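Local coordinates for protein tannase (Lactobacillus plantarum, PDB 3WA7) that catalyses the hydrolysis of galloyl ester bonds in tannins, as a tannase built on the alpha/beta-hydrolase fold, at residues Phe48-Tyr53 / Gln100-Gly105; Asn60-Ala65 / Trp463-Cys468; Pro82-Gln87 / Gly96-Ala101; Arg104-Val109 / Asp459-Ile464; Ile157-Thr162 / Asp195-Val200. All blocks are in the same frame, centred on the assembly; numbering follows the deposited sequence.

Interaction 1 (Phe48-Tyr53 / Gln100-Gly105); sequences FVPAAY and QALKRG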
# COMPACT_ATOMS: atom_id res chain seq x y z
N PHE A 48 16.11 -5.84 13.21
CA PHE A 48 16.77 -7.10 12.89
C PHE A 48 17.98 -6.82 12.01
O PHE A 48 17.88 -6.13 10.99
CB PHE A 48 15.79 -8.04 12.20
CG PHE A 48 14.54 -8.27 12.99
CD1 PHE A 48 13.37 -7.59 12.68
CD2 PHE A 48 14.55 -9.12 14.10
CE1 PHE A 48 12.22 -7.74 13.46
CE2 PHE A 48 13.41 -9.28 14.88
CZ PHE A 48 12.24 -8.59 14.56
N VAL A 49 19.13 -7.36 12.42
CA VAL A 49 20.38 -7.12 11.72
C VAL A 49 21.16 -8.38 11.37
O VAL A 49 21.34 -9.25 12.22
CB VAL A 49 21.30 -6.23 12.59
CG1 VAL A 49 22.57 -5.87 11.84
CG2 VAL A 49 20.55 -4.97 13.03
N PRO A 50 21.62 -8.49 10.11
CA PRO A 50 22.39 -9.68 9.73
C PRO A 50 23.60 -9.76 10.67
O PRO A 50 24.24 -8.75 10.94
CB PRO A 50 22.79 -9.37 8.29
CG PRO A 50 21.59 -8.60 7.79
CD PRO A 50 21.33 -7.65 8.94
N ALA A 51 23.90 -10.96 11.16
CA ALA A 51 25.01 -11.15 12.09
C ALA A 51 26.34 -10.56 11.61
O ALA A 51 27.13 -10.08 12.42
CB ALA A 51 25.18 -12.63 12.40
N ALA A 52 26.58 -10.60 10.31
CA ALA A 52 27.82 -10.08 9.75
C ALA A 52 28.12 -8.64 10.14
O ALA A 52 29.28 -8.25 10.25
CB ALA A 52 27.80 -10.21 8.23
N TYR A 53 27.07 -7.85 10.35
CA TYR A 53 27.24 -6.44 10.68
C TYR A 53 27.70 -6.17 12.12
O TYR A 53 27.87 -5.02 12.52
CB TYR A 53 25.96 -5.68 10.34
CG TYR A 53 25.57 -5.83 8.87
CD1 TYR A 53 24.28 -5.53 8.43
CD2 TYR A 53 26.50 -6.30 7.94
CE1 TYR A 53 23.93 -5.72 7.08
CE2 TYR A 53 26.15 -6.49 6.60
CZ TYR A 53 24.87 -6.20 6.18
OH TYR A 53 24.53 -6.43 4.86
N GLN A 100 14.08 -13.52 4.22
CA GLN A 100 14.80 -13.39 2.96
C GLN A 100 15.60 -12.09 2.88
O GLN A 100 16.67 -12.04 2.28
CB GLN A 100 13.82 -13.46 1.79
CG GLN A 100 13.17 -14.83 1.61
CD GLN A 100 14.18 -15.93 1.40
OE1 GLN A 100 15.12 -15.79 0.62
NE2 GLN A 100 14.00 -17.05 2.11
N ALA A 101 15.06 -11.03 3.49
CA ALA A 101 15.73 -9.74 3.49
C ALA A 101 17.04 -9.81 4.27
O ALA A 101 18.05 -9.26 3.85
CB ALA A 101 14.81 -8.67 4.10
N LEU A 102 17.01 -10.49 5.41
CA LEU A 102 18.20 -10.64 6.24
C LEU A 102 19.25 -11.43 5.48
O LEU A 102 20.44 -11.11 5.51
CB LEU A 102 17.84 -11.35 7.55
CG LEU A 102 17.00 -10.50 8.50
CD1 LEU A 102 16.48 -11.36 9.65
CD2 LEU A 102 17.84 -9.34 9.02
N LYS A 103 18.80 -12.48 4.79
CA LYS A 103 19.68 -13.33 4.00
C LYS A 103 20.31 -12.51 2.87
O LYS A 103 21.45 -12.76 2.47
CB LYS A 103 18.86 -14.49 3.41
CG LYS A 103 19.67 -15.49 2.59
CD LYS A 103 18.79 -16.66 2.16
CE LYS A 103 19.58 -17.69 1.37
NZ LYS A 103 20.12 -17.12 0.10
N ARG A 104 19.57 -11.52 2.38
CA ARG A 104 20.03 -10.65 1.30
C ARG A 104 20.95 -9.53 1.79
O ARG A 104 21.51 -8.79 0.99
CB ARG A 104 18.82 -10.03 0.60
CG ARG A 104 19.12 -9.38 -0.73
CD ARG A 104 19.23 -10.42 -1.84
NE ARG A 104 19.24 -9.80 -3.16
CZ ARG A 104 18.81 -10.40 -4.27
NH1 ARG A 104 18.33 -11.64 -4.21
NH2 ARG A 104 18.84 -9.76 -5.43
N GLY A 105 21.11 -9.42 3.11
CA GLY A 105 21.98 -8.40 3.67
C GLY A 105 21.31 -7.10 4.07
O GLY A 105 21.99 -6.11 4.37
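The Tyr-53 ring meets Gly-105 at its edge and Pro-50 on a face. Gly-105 O lies in the ring plane beside the hydroxyl, and Pro-50 CB stands 4.0 Å above one face, displaced toward the rim. From this position Tyr-53 OH donates a short hydrogen bond to Gly-105 O at 2.6 Å. The donor sits in the carbonyl plane on a lone pair, with a C=O...donor angle of 119°. Tyr-53 CG stands beside the backbone N (chi1 -58°), and this sends the ring from its 3-10 turn back across Pro-50 to the glycine.

The other half of the contact is apolar. Leu-102 reaches over with one branch, and its CD2 is 3.9 Å from Pro-50 CD and 4.0 Å from Phe-48 CB. The same methyl lies 3.8 Å from Phe-48 O, so it sits against the strand backbone as well as the side chains. Phe-48 contributes its CB here, while its ring turns away toward Pro-86. Pro-50 CG also rests on the helix end, 3.6 Å from Leu-102 O. Leu-102 O also accepts Gly-105 N at 3.0 Å.

Gly-105 is the first residue to leave helical angles. It has positive phi (95°) and bonds back into the last turn, which defines a Schellman motif. The tyrosine hydroxyl therefore holds the carbonyl of the glycine in the Schellman turn. Helix 95-103 is the connection of a beta-alpha-beta crossover between parallel strands 69-72 and 107-111 of the alpha/beta-hydrolase sheet, and this contact packs its end on strand 44-50, the antiparallel neighbour of 107-111.

Interaction 2 (Asn60-Ala65 / Trp463-Cys468); sequences NGYQRA and WIDGLC. With ACT (acetate ion), chain D.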
# COMPACT_ATOMS: atom_id res chain seq x y z
N ASN A 60 26.20 -10.09 0.64
CA ASN A 60 25.73 -9.68 -0.68
C ASN A 60 26.30 -8.31 -1.09
O ASN A 60 25.62 -7.51 -1.74
CB ASN A 60 24.20 -9.65 -0.66
CG ASN A 60 23.60 -9.40 -2.04
OD1 ASN A 60 23.99 -10.03 -3.02
ND2 ASN A 60 22.62 -8.50 -2.10
N GLY A 61 27.54 -8.05 -0.70
CA GLY A 61 28.18 -6.79 -1.05
C GLY A 61 27.88 -5.62 -0.13
O GLY A 61 28.43 -4.54 -0.30
N TYR A 62 27.02 -5.84 0.86
CA TYR A 62 26.67 -4.78 1.80
C TYR A 62 27.41 -4.94 3.13
O TYR A 62 27.82 -6.04 3.50
CB TYR A 62 25.18 -4.78 2.11
CG TYR A 62 24.27 -4.52 0.93
CD1 TYR A 62 23.46 -5.53 0.41
CD2 TYR A 62 24.17 -3.24 0.38
CE1 TYR A 62 22.57 -5.27 -0.63
CE2 TYR A 62 23.28 -2.98 -0.66
CZ TYR A 62 22.48 -3.99 -1.16
OH TYR A 62 21.58 -3.73 -2.18
N GLN A 63 27.58 -3.83 3.83
CA GLN A 63 28.23 -3.82 5.14
C GLN A 63 27.32 -3.05 6.09
O GLN A 63 26.30 -2.49 5.67
CB GLN A 63 29.60 -3.14 5.06
CG GLN A 63 30.65 -3.95 4.33
CD GLN A 63 32.02 -3.34 4.43
OE1 GLN A 63 32.25 -2.22 3.95
NE2 GLN A 63 32.95 -4.05 5.05
N ARG A 64 27.69 -3.02 7.36
CA ARG A 64 26.90 -2.31 8.37
C ARG A 64 26.62 -0.86 7.97
O ARG A 64 25.51 -0.37 8.12
CB ARG A 64 27.63 -2.34 9.71
CG ARG A 64 26.90 -1.66 10.86
CD ARG A 64 27.80 -1.60 12.08
NE ARG A 64 27.11 -1.13 13.29
CZ ARG A 64 26.65 0.10 13.46
NH1 ARG A 64 26.78 1.01 12.51
NH2 ARG A 64 26.05 0.42 14.60
N ALA A 65 27.64 -0.18 7.45
CA ALA A 65 27.50 1.22 7.06
C ALA A 65 26.71 1.47 5.78
O ALA A 65 26.25 2.59 5.55
CB ALA A 65 28.88 1.85 6.94
N TRP A 463 15.61 -5.29 -7.67
CA TRP A 463 15.36 -3.86 -7.87
C TRP A 463 16.09 -3.07 -6.78
O TRP A 463 16.76 -2.08 -7.07
CB TRP A 463 13.86 -3.58 -7.80
CG TRP A 463 13.48 -2.13 -7.86
CD1 TRP A 463 13.53 -1.30 -8.94
CD2 TRP A 463 12.96 -1.34 -6.78
NE1 TRP A 463 13.07 -0.04 -8.60
CE2 TRP A 463 12.72 -0.04 -7.28
CE3 TRP A 463 12.67 -1.60 -5.43
CZ2 TRP A 463 12.20 0.99 -6.49
CZ3 TRP A 463 12.16 -0.58 -4.64
CH2 TRP A 463 11.93 0.71 -5.17
N ILE A 464 15.97 -3.51 -5.54
CA ILE A 464 16.63 -2.83 -4.43
C ILE A 464 18.15 -2.81 -4.63
O ILE A 464 18.78 -1.75 -4.51
CB ILE A 464 16.29 -3.49 -3.07
CG1 ILE A 464 14.81 -3.24 -2.75
CG2 ILE A 464 17.19 -2.92 -1.97
CD1 ILE A 464 14.36 -3.85 -1.43
N ASP A 465 18.74 -3.96 -4.93
CA ASP A 465 20.18 -4.03 -5.13
C ASP A 465 20.62 -3.17 -6.31
O ASP A 465 21.71 -2.60 -6.30
CB ASP A 465 20.62 -5.48 -5.36
CG ASP A 465 20.45 -6.34 -4.12
OD1 ASP A 465 20.23 -5.78 -3.03
OD2 ASP A 465 20.56 -7.58 -4.24
N GLY A 466 19.76 -3.07 -7.32
CA GLY A 466 20.09 -2.25 -8.48
C GLY A 466 20.21 -0.79 -8.08
O GLY A 466 21.10 -0.08 -8.55
N LEU A 467 19.31 -0.34 -7.20
CA LEU A 467 19.31 1.04 -6.73
C LEU A 467 20.48 1.35 -5.80
O LEU A 467 21.07 2.43 -5.87
CB LEU A 467 18.01 1.34 -5.97
CG LEU A 467 16.66 1.34 -6.68
CD1 LEU A 467 15.55 1.53 -5.66
CD2 LEU A 467 16.62 2.46 -7.71
N CYS A 468 20.80 0.41 -4.93
CA CYS A 468 21.86 0.61 -3.95
C CYS A 468 23.27 0.23 -4.38
O CYS A 468 24.23 0.89 -3.98
CB CYS A 468 21.49 -0.14 -2.66
SG CYS A 468 19.90 0.39 -1.96
C ACT D . 31.16 -1.22 9.37
O ACT D . 31.19 -0.71 10.45
OXT ACT D . 30.52 -0.72 8.48
CH3 ACT D . 31.93 -2.48 9.12
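Tyr-62 and Asp-465 bury the largest areas in this contact, which fastens the loop between strands 44-50 and 69-72 to helix 457-468 of the alpha/beta-hydrolase fold. Tyr-62 OH donates to Asp-465 OD1 at 2.6 Å. The acceptor lies at the edge of the ring, near its plane, yet the hydroxyl approaches from 38° above the carboxylate plane. Asp-465 CG lies beside its own backbone N (chi1 -68°), a torsion that swings the carboxylate off the helix surface toward the loop.

The second oxygen is taken by Asn-60. Asn-60 and Asp-465 reach toward each other, and ND2 of the asparagine donates to Asp-465 OD2 at 3.1 Å from the same side of the carboxylate plane as the tyrosine hydroxyl, while OD2 stays almost within the amide plane.

Both carboxylate oxygens have further partners: Tyr-106 OH bonds to OD1, and Arg-104 NE forms a salt bridge with OD2. Four groups thus grip one partly exposed carboxylate and fix its rotation, and the arginine probably helps keep it ionised.

Farther along the loop, Ala-65 N donates to OXT of an acetate ion, probably from the crystallisation liquor, at 3.1 Å. The apolar part comes from Cys-468, one turn along the helix, whose CB rests at the edge of the Tyr-62 ring, 3.9 Å from CE2 and 3.6 Å from OH.

Interaction 3 (Pro82-Gln87 / Gly96-Ala101); sequences PADDPQ and GTIQQA
An Asx turn shapes the loop that carries Pro-86 onto Ile-98 and Gln-99 of helix 95-103. In that turn Asp-85 OD1 accepts Gln-87 N at 2.7 Å through its anti lone pair, the one away from OD2, while Asp-85 OD2 forms a salt bridge with Arg-30.

The polar link across the contact is Gln-99 NE2 to Pro-86 O, 2.7 Å long and nearly straight at 177°. The donor approaches nearly along the C=O axis, and the acceptor lies in the plane of the amide. Gln-99 is extended beyond CG, which lets the amide reach the carbonyl while CG passes 3.9 Å from Pro-86 CB.

Ile-98 divides its two branches between two loop residues. Its CG2, anti to the backbone N, touches the proline ring at 3.7 Å from CB and 3.8 Å from CD. The longer branch runs to CD1, which lies 3.6 Å from Asp-84 CB. The carboxylate of Asp-84 is held by other groups: OD1 accepts Asp-85 N at 2.9 Å and also meets Thr-93 OG1, and OD2 accepts Asn-94 N near the start of the helix.

The loop thus folds back on the helix it leads into. Pro-86 is backed by Phe-48 of strand 44-50 and Tyr-26 of strand 22-33, while Thr-97 and Ala-101 on the same helix touch helix 457-468.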
# COMPACT_ATOMS: atom_id res chain seq x y z
N PRO A 82 0.73 -4.71 13.75
CA PRO A 82 1.75 -4.98 14.77
C PRO A 82 3.16 -5.10 14.21
O PRO A 82 3.36 -5.43 13.04
CB PRO A 82 1.26 -6.29 15.40
CG PRO A 82 0.55 -6.97 14.28
CD PRO A 82 -0.23 -5.83 13.65
N ALA A 83 4.15 -4.80 15.06
CA ALA A 83 5.56 -4.89 14.66
C ALA A 83 5.83 -6.32 14.23
O ALA A 83 5.53 -7.26 14.97
CB ALA A 83 6.46 -4.49 15.83
N ASP A 84 6.42 -6.49 13.05
CA ASP A 84 6.70 -7.82 12.52
C ASP A 84 7.98 -8.44 13.08
O ASP A 84 8.76 -7.78 13.76
CB ASP A 84 6.79 -7.76 10.99
CG ASP A 84 6.17 -8.98 10.32
OD1 ASP A 84 5.93 -10.00 11.01
OD2 ASP A 84 5.92 -8.92 9.10
N ASP A 85 8.18 -9.72 12.77
CA ASP A 85 9.34 -10.45 13.27
C ASP A 85 9.60 -11.61 12.31
O ASP A 85 8.65 -12.22 11.81
CB ASP A 85 9.01 -10.99 14.67
CG ASP A 85 10.21 -11.56 15.40
OD1 ASP A 85 10.83 -12.51 14.89
OD2 ASP A 85 10.51 -11.04 16.50
N PRO A 86 10.88 -11.92 12.02
CA PRO A 86 11.13 -13.03 11.09
C PRO A 86 10.67 -14.38 11.66
O PRO A 86 10.57 -15.36 10.92
CB PRO A 86 12.64 -12.97 10.87
CG PRO A 86 13.15 -12.39 12.16
CD PRO A 86 12.14 -11.30 12.46
N GLN A 87 10.38 -14.41 12.96
CA GLN A 87 9.93 -15.64 13.61
C GLN A 87 8.43 -15.61 13.90
O GLN A 87 7.89 -16.52 14.52
CB GLN A 87 10.70 -15.87 14.91
CG GLN A 87 12.22 -15.88 14.75
CD GLN A 87 12.96 -16.27 16.02
OE1 GLN A 87 12.70 -15.75 17.10
NE2 GLN A 87 13.90 -17.21 15.88
N GLY A 96 8.31 -14.15 6.31
CA GLY A 96 9.12 -14.76 5.27
C GLY A 96 9.94 -13.73 4.52
O GLY A 96 11.09 -13.97 4.16
N THR A 97 9.35 -12.57 4.28
CA THR A 97 10.04 -11.50 3.58
C THR A 97 11.21 -11.00 4.42
O THR A 97 12.29 -10.74 3.90
CB THR A 97 9.09 -10.34 3.27
OG1 THR A 97 8.05 -10.81 2.41
CG2 THR A 97 9.84 -9.20 2.60
N ILE A 98 11.00 -10.87 5.73
CA ILE A 98 12.07 -10.41 6.61
C ILE A 98 13.20 -11.44 6.61
O ILE A 98 14.37 -11.09 6.58
CB ILE A 98 11.56 -10.20 8.06
CG1 ILE A 98 10.50 -9.09 8.07
CG2 ILE A 98 12.73 -9.82 8.97
CD1 ILE A 98 9.91 -8.81 9.45
N GLN A 99 12.84 -12.72 6.64
CA GLN A 99 13.84 -13.78 6.62
C GLN A 99 14.72 -13.64 5.38
O GLN A 99 15.95 -13.64 5.47
CB GLN A 99 13.16 -15.15 6.62
CG GLN A 99 12.50 -15.52 7.94
CD GLN A 99 11.75 -16.84 7.86
OE1 GLN A 99 11.95 -17.61 6.92
NE2 GLN A 99 10.90 -17.10 8.84
N GLN A 100 14.08 -13.52 4.22
CA GLN A 100 14.80 -13.39 2.96
C GLN A 100 15.60 -12.09 2.88
O GLN A 100 16.67 -12.04 2.28
CB GLN A 100 13.82 -13.46 1.79
CG GLN A 100 13.17 -14.83 1.61
CD GLN A 100 14.18 -15.93 1.40
OE1 GLN A 100 15.12 -15.79 0.62
NE2 GLN A 100 14.00 -17.05 2.11
N ALA A 101 15.06 -11.03 3.49
CA ALA A 101 15.73 -9.74 3.49
C ALA A 101 17.04 -9.81 4.27
O ALA A 101 18.05 -9.26 3.85
CB ALA A 101 14.81 -8.67 4.10

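Interaction 4 (Arg104-Val109 / Asp459-Ile464); sequences RGYVVV and DLFSWI
Tyr-106 and Phe-461 form a T-shaped aromatic pair: the tyrosine edge points at the phenylalanine face, with centroids 5.1 Å apart and planes at 78°. Tyr-106 CE1 makes the approach, 3.6 Å from Phe-461 CD2 and offset toward the rim of that ring.

The apolar contacts continue onto Ile-464. Its CG2 is 3.6 Å from Tyr-106 CZ, and its CD1 is 3.8 Å from CE1.

The charged group packs by its flat side. Phe-461 CB sits over the centre of the Arg-104 guanidinium, 3.5 Å from CZ. The arginine chain, bent at chi2 (79°), passes across the helix beside Phe-461, with guanidinium and ring planes 66° apart, and its CB covers a face of the Tyr-106 ring.

Polar ends are satisfied outside the pair of segments. Tyr-106 OH comes within 3.1 Å of Phe-461 O, but the angle is too poor for a hydrogen bond; Asp-465 takes the polar ends of both Tyr-106 and Arg-104.

Tyr-106 leads into strand 107-111, and Phe-461 also touches Gln-100 and Ala-101 of helix 95-103. Helix 457-468 therefore packs beside that helix where it turns into its strand, the layered helix-on-sheet packing of an alpha/beta hydrolase.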
# COMPACT_ATOMS: atom_id res chain seq x y z
N ARG A 104 19.57 -11.52 2.38
CA ARG A 104 20.03 -10.65 1.30
C ARG A 104 20.95 -9.53 1.79
O ARG A 104 21.51 -8.79 0.99
CB ARG A 104 18.82 -10.03 0.60
CG ARG A 104 19.12 -9.38 -0.73
CD ARG A 104 19.23 -10.42 -1.84
NE ARG A 104 19.24 -9.80 -3.16
CZ ARG A 104 18.81 -10.40 -4.27
NH1 ARG A 104 18.33 -11.64 -4.21
NH2 ARG A 104 18.84 -9.76 -5.43
N GLY A 105 21.11 -9.42 3.11
CA GLY A 105 21.98 -8.40 3.67
C GLY A 105 21.31 -7.10 4.07
O GLY A 105 21.99 -6.11 4.37
N TYR A 106 19.98 -7.08 4.09
CA TYR A 106 19.26 -5.87 4.47
C TYR A 106 19.03 -5.81 5.97
O TYR A 106 18.83 -6.84 6.62
CB TYR A 106 17.88 -5.81 3.81
CG TYR A 106 17.86 -5.93 2.31
CD1 TYR A 106 16.69 -6.29 1.65
CD2 TYR A 106 19.00 -5.69 1.54
CE1 TYR A 106 16.65 -6.42 0.27
CE2 TYR A 106 18.97 -5.81 0.15
CZ TYR A 106 17.79 -6.18 -0.47
OH TYR A 106 17.74 -6.31 -1.84
N VAL A 107 19.05 -4.60 6.52
CA VAL A 107 18.74 -4.42 7.93
C VAL A 107 17.22 -4.22 7.85
O VAL A 107 16.72 -3.64 6.88
CB VAL A 107 19.40 -3.15 8.51
CG1 VAL A 107 18.72 -2.74 9.81
CG2 VAL A 107 20.88 -3.44 8.77
N VAL A 108 16.49 -4.73 8.83
CA VAL A 108 15.04 -4.59 8.81
C VAL A 108 14.50 -3.95 10.08
O VAL A 108 14.80 -4.39 11.19
CB VAL A 108 14.33 -5.96 8.63
CG1 VAL A 108 12.81 -5.77 8.60
CG2 VAL A 108 14.81 -6.63 7.35
N VAL A 109 13.74 -2.88 9.91
CA VAL A 109 13.13 -2.21 11.06
C VAL A 109 11.63 -2.33 10.80
O VAL A 109 11.09 -1.72 9.88
CB VAL A 109 13.55 -0.73 11.16
CG1 VAL A 109 12.81 -0.06 12.32
CG2 VAL A 109 15.06 -0.65 11.40
N ASP A 459 12.52 -10.49 -7.64
CA ASP A 459 12.53 -9.27 -8.44
C ASP A 459 12.61 -8.02 -7.55
O ASP A 459 13.28 -7.06 -7.89
CB ASP A 459 11.28 -9.19 -9.32
CG ASP A 459 11.26 -10.23 -10.42
OD1 ASP A 459 10.26 -10.30 -11.16
OD2 ASP A 459 12.25 -10.98 -10.56
N LEU A 460 11.91 -8.05 -6.42
CA LEU A 460 11.94 -6.91 -5.50
C LEU A 460 13.35 -6.65 -5.01
O LEU A 460 13.83 -5.52 -5.04
CB LEU A 460 11.02 -7.14 -4.30
CG LEU A 460 11.10 -6.09 -3.19
CD1 LEU A 460 10.70 -4.72 -3.72
CD2 LEU A 460 10.20 -6.50 -2.03
N PHE A 461 14.03 -7.70 -4.56
CA PHE A 461 15.39 -7.56 -4.05
C PHE A 461 16.37 -7.19 -5.17
O PHE A 461 17.38 -6.52 -4.93
CB PHE A 461 15.83 -8.85 -3.34
CG PHE A 461 15.09 -9.13 -2.06
CD1 PHE A 461 15.32 -10.31 -1.35
CD2 PHE A 461 14.16 -8.23 -1.55
CE1 PHE A 461 14.64 -10.59 -0.16
CE2 PHE A 461 13.47 -8.50 -0.36
CZ PHE A 461 13.71 -9.68 0.33
N SER A 462 16.08 -7.64 -6.39
CA SER A 462 16.94 -7.32 -7.53
C SER A 462 16.83 -5.82 -7.79
O SER A 462 17.82 -5.15 -8.10
CB SER A 462 16.50 -8.10 -8.77
OG SER A 462 17.27 -7.73 -9.90
N TRP A 463 15.61 -5.29 -7.67
CA TRP A 463 15.36 -3.86 -7.87
C TRP A 463 16.09 -3.07 -6.78
O TRP A 463 16.76 -2.08 -7.07
CB TRP A 463 13.86 -3.58 -7.80
CG TRP A 463 13.48 -2.13 -7.86
CD1 TRP A 463 13.53 -1.30 -8.94
CD2 TRP A 463 12.96 -1.34 -6.78
NE1 TRP A 463 13.07 -0.04 -8.60
CE2 TRP A 463 12.72 -0.04 -7.28
CE3 TRP A 463 12.67 -1.60 -5.43
CZ2 TRP A 463 12.20 0.99 -6.49
CZ3 TRP A 463 12.16 -0.58 -4.64
CH2 TRP A 463 11.93 0.71 -5.17
N ILE A 464 15.97 -3.51 -5.54
CA ILE A 464 16.63 -2.83 -4.43
C ILE A 464 18.15 -2.81 -4.63
O ILE A 464 18.78 -1.75 -4.51
CB ILE A 464 16.29 -3.49 -3.07
CG1 ILE A 464 14.81 -3.24 -2.75
CG2 ILE A 464 17.19 -2.92 -1.97
CD1 ILE A 464 14.36 -3.85 -1.43

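Interaction 5 (Ile157-Thr162 / Asp195-Val200); sequences IITNGT and DDIFAV
Ile-157 and Ile-197 cross at about a right angle, CG2 to CG2 at 3.6 Å. Ile-197 also crosses Thr-159 at about a right angle, with CD1 3.3 Å from OG1. It reaches both because CG1 takes the crowded position between N and C (chi1 60°), so one branch meets Ile-157 and the other the threonine. Both isoleucines also touch Ile-140 of helix 131-145.

On the face that carries Ile-158 and Ala-199, Ile-158 lies side by side with Phe-198, which precedes the strand. The two point the same way, with Ile-158 CG1 at the ring edge, 4.1 Å from Phe-198 CD2. Ala-199 CB is 3.9 Å from the same CG1. Helix 457-468 covers this group, with Ile-464 on Ile-158 and Trp-463 on Ala-199.

Between the faces, parallel backbone bonds set the register, Ile-158 opposite Ala-199 and Thr-159 opposite Val-200. Ile-157 O accepts two donors, Phe-198 N at 3.0 Å (136°) and the straighter Ala-199 N at 3.2 Å (160°). Ala-199 O accepts Thr-159 N at 3.3 Å and is also approached by Ile-158 CA.

The strand leads toward Gly-161, part of a sequence pattern consistent with a nucleophile elbow. Its chemistry is divided: apolar side chains pack on both faces, Ile-157 O serves two donors between them, and Thr-159 OG1, though pressed against a methyl, keeps a polar partner in Ser-169 OG.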
# COMPACT_ATOMS: atom_id res chain seq x y z
N ILE A 157 16.54 4.01 3.32
CA ILE A 157 15.34 3.45 3.92
C ILE A 157 14.36 3.15 2.79
O ILE A 157 14.09 4.02 1.96
CB ILE A 157 14.68 4.43 4.92
CG1 ILE A 157 15.57 4.58 6.16
CG2 ILE A 157 13.29 3.94 5.31
CD1 ILE A 157 15.05 5.60 7.17
N ILE A 158 13.85 1.93 2.76
CA ILE A 158 12.92 1.52 1.73
C ILE A 158 11.70 0.92 2.41
O ILE A 158 11.80 -0.10 3.08
CB ILE A 158 13.55 0.46 0.80
CG1 ILE A 158 14.83 1.03 0.19
CG2 ILE A 158 12.56 0.07 -0.31
CD1 ILE A 158 15.61 0.03 -0.63
N THR A 159 10.56 1.58 2.26
CA THR A 159 9.34 1.08 2.87
C THR A 159 8.68 0.02 1.99
O THR A 159 8.90 -0.03 0.78
CB THR A 159 8.32 2.21 3.13
OG1 THR A 159 8.17 3.00 1.94
CG2 THR A 159 8.78 3.08 4.28
N ASN A 160 7.89 -0.84 2.62
CA ASN A 160 7.18 -1.88 1.90
C ASN A 160 5.88 -2.17 2.63
O ASN A 160 5.81 -2.09 3.85
CB ASN A 160 8.01 -3.16 1.79
CG ASN A 160 7.35 -4.19 0.90
OD1 ASN A 160 6.88 -3.88 -0.19
ND2 ASN A 160 7.32 -5.44 1.36
N GLY A 161 4.85 -2.49 1.86
CA GLY A 161 3.57 -2.79 2.47
C GLY A 161 2.61 -3.28 1.41
O GLY A 161 2.85 -3.07 0.22
N THR A 162 1.53 -3.91 1.84
CA THR A 162 0.52 -4.45 0.94
C THR A 162 -0.85 -3.85 1.23
O THR A 162 -1.21 -3.65 2.39
CB THR A 162 0.43 -5.99 1.09
OG1 THR A 162 1.68 -6.58 0.70
CG2 THR A 162 -0.68 -6.55 0.22
N ASP A 195 11.94 12.57 7.94
CA ASP A 195 11.23 11.33 7.65
C ASP A 195 11.12 11.03 6.15
O ASP A 195 10.33 10.18 5.74
CB ASP A 195 9.83 11.32 8.30
CG ASP A 195 9.00 12.54 7.93
OD1 ASP A 195 8.83 12.80 6.72
OD2 ASP A 195 8.51 13.21 8.86
N ASP A 196 11.91 11.73 5.34
CA ASP A 196 11.91 11.47 3.91
C ASP A 196 12.69 10.16 3.75
O ASP A 196 13.60 9.88 4.53
CB ASP A 196 12.59 12.61 3.14
CG ASP A 196 14.04 12.81 3.55
OD1 ASP A 196 14.94 12.47 2.77
OD2 ASP A 196 14.27 13.32 4.67
N ILE A 197 12.33 9.36 2.75
CA ILE A 197 13.01 8.08 2.55
C ILE A 197 13.63 7.95 1.17
O ILE A 197 13.45 8.80 0.30
CB ILE A 197 12.04 6.90 2.80
CG1 ILE A 197 10.86 6.98 1.83
CG2 ILE A 197 11.56 6.93 4.25
CD1 ILE A 197 9.86 5.84 1.97
N PHE A 198 14.37 6.86 0.98
CA PHE A 198 15.08 6.59 -0.27
C PHE A 198 14.24 5.97 -1.38
O PHE A 198 14.31 6.41 -2.53
CB PHE A 198 16.27 5.68 0.03
CG PHE A 198 17.08 5.30 -1.18
CD1 PHE A 198 17.84 6.26 -1.85
CD2 PHE A 198 17.09 3.99 -1.64
CE1 PHE A 198 18.61 5.90 -2.96
CE2 PHE A 198 17.87 3.62 -2.75
CZ PHE A 198 18.63 4.58 -3.41
N ALA A 199 13.45 4.96 -1.05
CA ALA A 199 12.64 4.30 -2.07
C ALA A 199 11.35 3.73 -1.51
O ALA A 199 11.23 3.48 -0.30
CB ALA A 199 13.45 3.19 -2.73
N VAL A 200 10.39 3.52 -2.40
CA VAL A 200 9.09 2.99 -2.03
C VAL A 200 8.74 1.70 -2.76
O VAL A 200 8.86 1.61 -3.98
CB VAL A 200 7.96 4.01 -2.38
CG1 VAL A 200 6.59 3.36 -2.20
CG2 VAL A 200 8.08 5.24 -1.50

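How the interactions relate
From the N terminus, interaction 1 opens the first loop, bringing strand 44-50 to the end of helix 95-103. Interaction 2 opens inside that loop at 60-65 and closes only at 463-468, so the two cross. Interaction 3 is a short loop nested within interaction 2, ending on the same helix as interaction 1 and sharing Gln-100 and Ala-101 with it. Interaction 4 begins where interaction 1 ends, at Arg-104 and Gly-105, and finishes on helix 457-468 beside interaction 2. Interaction 5, joining strands 157-160 and 199-203, is nested inside both long loops. Together they tie the sheet, helix 95-103 and the C-terminal helix 457-468, with Arg-104 and Asp-465 bridging interactions 1, 2 and 4.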